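Local coordinates for flavodoxin, WrbA-like protein (PDB 3D7N) that probably binds FMN and passes electrons from NAD(P)H to quinones, as WrbA-type flavodoxin-like proteins do, at residues A[60-65]-A[112-117]. Numbering follows the deposited sequence.
Sequences FGTPTY and QYLVLL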
ATOM      1  N   PHE A  60      16.970   6.718   3.568  1.00 51.05           N
ATOM      2  CA  PHE A  60      16.709   6.712   2.150  1.00 51.13           C
ATOM      3  C   PHE A  60      15.972   7.986   1.691  1.00 50.90           C
ATOM      4  O   PHE A  60      14.953   8.345   2.238  1.00 49.86           O
ATOM      5  CB  PHE A  60      15.770   5.541   1.845  1.00 51.24           C
ATOM      6  CG  PHE A  60      16.359   4.140   2.100  1.00 50.23           C
ATOM      7  CD1 PHE A  60      17.571   3.774   1.620  1.00 50.62           C
ATOM      8  CD2 PHE A  60      15.618   3.183   2.767  1.00 52.36           C
ATOM      9  CE1 PHE A  60      18.064   2.477   1.844  1.00 50.91           C
ATOM     10  CE2 PHE A  60      16.079   1.906   2.953  1.00 52.21           C
ATOM     11  CZ  PHE A  60      17.297   1.551   2.499  1.00 50.96           C
ATOM     12  N   GLY A  61      16.451   8.601   0.628  1.00 50.55           N
ATOM     13  CA  GLY A  61      15.807   9.756   0.056  1.00 51.51           C
ATOM     14  C   GLY A  61      15.416   9.588  -1.401  1.00 52.04           C
ATOM     15  O   GLY A  61      16.222   9.242  -2.236  1.00 50.91           O
ATOM     16  N   THR A  62      14.173   9.886  -1.738  1.00 53.36           N
ATOM     17  CA  THR A  62      13.808   9.849  -3.164  1.00 53.33           C
ATOM     18  C   THR A  62      12.634  10.747  -3.460  1.00 52.41           C
ATOM     19  O   THR A  62      11.777  10.935  -2.599  1.00 52.92           O
ATOM     20  CB  THR A  62      13.529   8.403  -3.630  1.00 53.54           C
ATOM     21  OG1 THR A  62      13.047   8.419  -4.979  1.00 54.86           O
ATOM     22  CG2 THR A  62      12.492   7.685  -2.703  1.00 52.16           C
ATOM     23  N   PRO A  63      12.605  11.316  -4.659  1.00 51.45           N
ATOM     24  CA  PRO A  63      11.416  11.947  -5.230  1.00 51.38           C
ATOM     25  C   PRO A  63      10.297  10.942  -5.382  1.00 50.40           C
ATOM     26  O   PRO A  63      10.576   9.789  -5.395  1.00 49.94           O
ATOM     27  CB  PRO A  63      11.868  12.411  -6.634  1.00 51.32           C
ATOM     28  CG  PRO A  63      13.339  12.219  -6.709  1.00 51.23           C
ATOM     29  CD  PRO A  63      13.785  11.418  -5.544  1.00 52.48           C
ATOM     30  N   THR A  64       9.056  11.409  -5.476  1.00 49.75           N
ATOM     31  CA  THR A  64       7.917  10.589  -5.801  1.00 49.16           C
ATOM     32  C   THR A  64       7.592  11.023  -7.180  1.00 49.41           C
ATOM     33  O   THR A  64       7.419  12.202  -7.436  1.00 49.08           O
ATOM     34  CB  THR A  64       6.731  10.852  -4.897  1.00 49.91           C
ATOM     35  OG1 THR A  64       7.029  10.358  -3.592  1.00 50.18           O
ATOM     36  CG2 THR A  64       5.390  10.164  -5.437  1.00 49.09           C
ATOM     37  N   TYR A  65       7.569  10.085  -8.084  1.00 49.44           N
ATOM     38  CA  TYR A  65       7.374  10.373  -9.461  1.00 49.09           C
ATOM     39  C   TYR A  65       6.512   9.292 -10.029  1.00 46.97           C
ATOM     40  O   TYR A  65       6.752   8.144  -9.824  1.00 45.24           O
ATOM     41  CB  TYR A  65       8.717  10.404 -10.143  1.00 51.86           C
ATOM     42  CG  TYR A  65       8.710  11.060 -11.471  1.00 53.23           C
ATOM     43  CD1 TYR A  65       8.735  12.422 -11.585  1.00 56.78           C
ATOM     44  CD2 TYR A  65       8.681  10.321 -12.618  1.00 55.69           C
ATOM     45  CE1 TYR A  65       8.731  13.023 -12.809  1.00 57.38           C
ATOM     46  CE2 TYR A  65       8.678  10.904 -13.828  1.00 55.71           C
ATOM     47  CZ  TYR A  65       8.700  12.253 -13.929  1.00 56.65           C
ATOM     48  OH  TYR A  65       8.693  12.832 -15.155  1.00 56.51           O
ATOM     49  N   GLN A 112       6.026   4.040   2.094  1.00 50.39           N
ATOM     50  CA  GLN A 112       5.722   2.647   2.334  1.00 50.43           C
ATOM     51  C   GLN A 112       6.641   1.701   1.633  1.00 51.22           C
ATOM     52  O   GLN A 112       6.972   0.682   2.227  1.00 52.46           O
ATOM     53  CB  GLN A 112       4.285   2.331   1.992  1.00 51.28           C
ATOM     54  CG  GLN A 112       3.356   2.965   2.964  1.00 51.98           C
ATOM     55  CD  GLN A 112       2.034   2.283   3.089  1.00 58.35           C
ATOM     56  OE1 GLN A 112       1.183   2.425   2.229  1.00 57.80           O
ATOM     57  NE2 GLN A 112       1.844   1.536   4.210  1.00 63.62           N
ATOM     58  N   TYR A 113       7.128   2.037   0.423  1.00 51.29           N
ATOM     59  CA  TYR A 113       8.167   1.239  -0.220  1.00 49.85           C
ATOM     60  C   TYR A 113       9.488   1.254   0.591  1.00 49.79           C
ATOM     61  O   TYR A 113      10.216   0.282   0.702  1.00 47.89           O
ATOM     62  CB  TYR A 113       8.460   1.671  -1.673  1.00 50.71           C
ATOM     63  CG  TYR A 113       9.636   0.874  -2.219  1.00 50.29           C
ATOM     64  CD1 TYR A 113      10.885   1.429  -2.362  1.00 52.83           C
ATOM     65  CD2 TYR A 113       9.494  -0.471  -2.468  1.00 49.89           C
ATOM     66  CE1 TYR A 113      11.991   0.644  -2.835  1.00 52.99           C
ATOM     67  CE2 TYR A 113      10.561  -1.254  -2.901  1.00 51.90           C
ATOM     68  CZ  TYR A 113      11.799  -0.700  -3.052  1.00 51.84           C
ATOM     69  OH  TYR A 113      12.801  -1.513  -3.442  1.00 52.31           O
ATOM     70  N   LEU A 114       9.807   2.391   1.126  1.00 50.00           N
ATOM     71  CA  LEU A 114      11.025   2.585   1.849  1.00 50.09           C
ATOM     72  C   LEU A 114      10.993   1.744   3.139  1.00 51.40           C
ATOM     73  O   LEU A 114      11.958   1.117   3.534  1.00 51.93           O
ATOM     74  CB  LEU A 114      11.092   4.083   2.103  1.00 51.17           C
ATOM     75  CG  LEU A 114      12.029   4.893   1.201  1.00 53.86           C
ATOM     76  CD1 LEU A 114      12.333   4.372  -0.212  1.00 47.16           C
ATOM     77  CD2 LEU A 114      11.687   6.364   1.232  1.00 47.30           C
ATOM     78  N   VAL A 115       9.823   1.648   3.753  1.00 51.15           N
ATOM     79  CA  VAL A 115       9.645   0.763   4.872  1.00 50.88           C
ATOM     80  C   VAL A 115       9.840  -0.730   4.491  1.00 50.70           C
ATOM     81  O   VAL A 115      10.503  -1.481   5.216  1.00 50.26           O
ATOM     82  CB  VAL A 115       8.239   0.942   5.487  1.00 50.47           C
ATOM     83  CG1 VAL A 115       8.001  -0.160   6.531  1.00 50.71           C
ATOM     84  CG2 VAL A 115       8.088   2.391   6.070  1.00 47.47           C
ATOM     85  N   LEU A 116       9.266  -1.136   3.367  1.00 50.04           N
ATOM     86  CA  LEU A 116       9.453  -2.487   2.837  1.00 50.32           C
ATOM     87  C   LEU A 116      10.927  -2.810   2.555  1.00 50.17           C
ATOM     88  O   LEU A 116      11.370  -3.891   2.857  1.00 50.58           O
ATOM     89  CB  LEU A 116       8.667  -2.684   1.553  1.00 50.51           C
ATOM     90  CG  LEU A 116       7.149  -2.713   1.645  1.00 52.19           C
ATOM     91  CD1 LEU A 116       6.535  -3.040   0.251  1.00 55.00           C
ATOM     92  CD2 LEU A 116       6.670  -3.737   2.678  1.00 53.04           C
ATOM     93  N   LEU A 117      11.661  -1.858   2.006  1.00 49.15           N
ATOM     94  CA  LEU A 117      13.046  -2.012   1.653  1.00 49.37           C
ATOM     95  C   LEU A 117      13.860  -2.222   2.916  1.00 50.24           C
ATOM     96  O   LEU A 117      14.627  -3.164   2.987  1.00 51.26           O
ATOM     97  CB  LEU A 117      13.528  -0.780   0.893  1.00 48.49           C
ATOM     98  CG  LEU A 117      14.973  -0.807   0.437  1.00 49.39           C
ATOM     99  CD1 LEU A 117      15.292  -2.154  -0.328  1.00 50.07           C
ATOM    100  CD2 LEU A 117      15.215   0.519  -0.347  1.00 47.46           C
TER
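Phe-60, on strand 60-65, lies opposite Leu-114 of helix 112-117 in the backbone register, with their CA atoms 7.0 Å apart; the helix runs roughly antiparallel to the strand, the two directions making 147°, and the axes come no closer than 9.9 Å. The contact is largely apolar. One face of the Phe-60 ring is covered by Leu-117, whose CD2 methyl stands 3.9 Å from the ring centroid and only 21° off the normal, a CH-pi contact displaced toward the rim. That methyl comes closest to the CE2-CZ side of the ring, with Leu-117 CD2 to Phe-60 CZ at 3.7 Å. Leu-117 reaches the ring because its CG is anti to the backbone N (chi1 -179°). One turn earlier Leu-114 covers the root of the phenylalanine instead: its CG rests 3.9 Å from Phe-60 CB, and its CD1 reaches on along the strand to the CG2 methyl of Thr-62, at 4.1 Å.

This is the helix-on-sheet layer of the flavodoxin-like fold. Strand 57-65 runs between the parallel strands 9-13 and 93-100, and helix 104-120, which follows strand 93-100, packs on one face of the sheet. Phe-73 of helix 71-79 touches both Thr-62 and Leu-114, while Phe-94 meets the Phe-60 ring.

Thr-62 divides its two branches: CG2 faces Leu-114, whereas OG1, anti to its backbone N, hydrogen-bonds Pro-63 O at 2.9 Å on an in-plane lone pair and also pairs with Ser-70. Its hydroxyl is therefore satisfied although the residue is buried. On the helix, Tyr-113 sends its OH to Met-66 O of a second subunit, and Leu-117 packs on the same methionine.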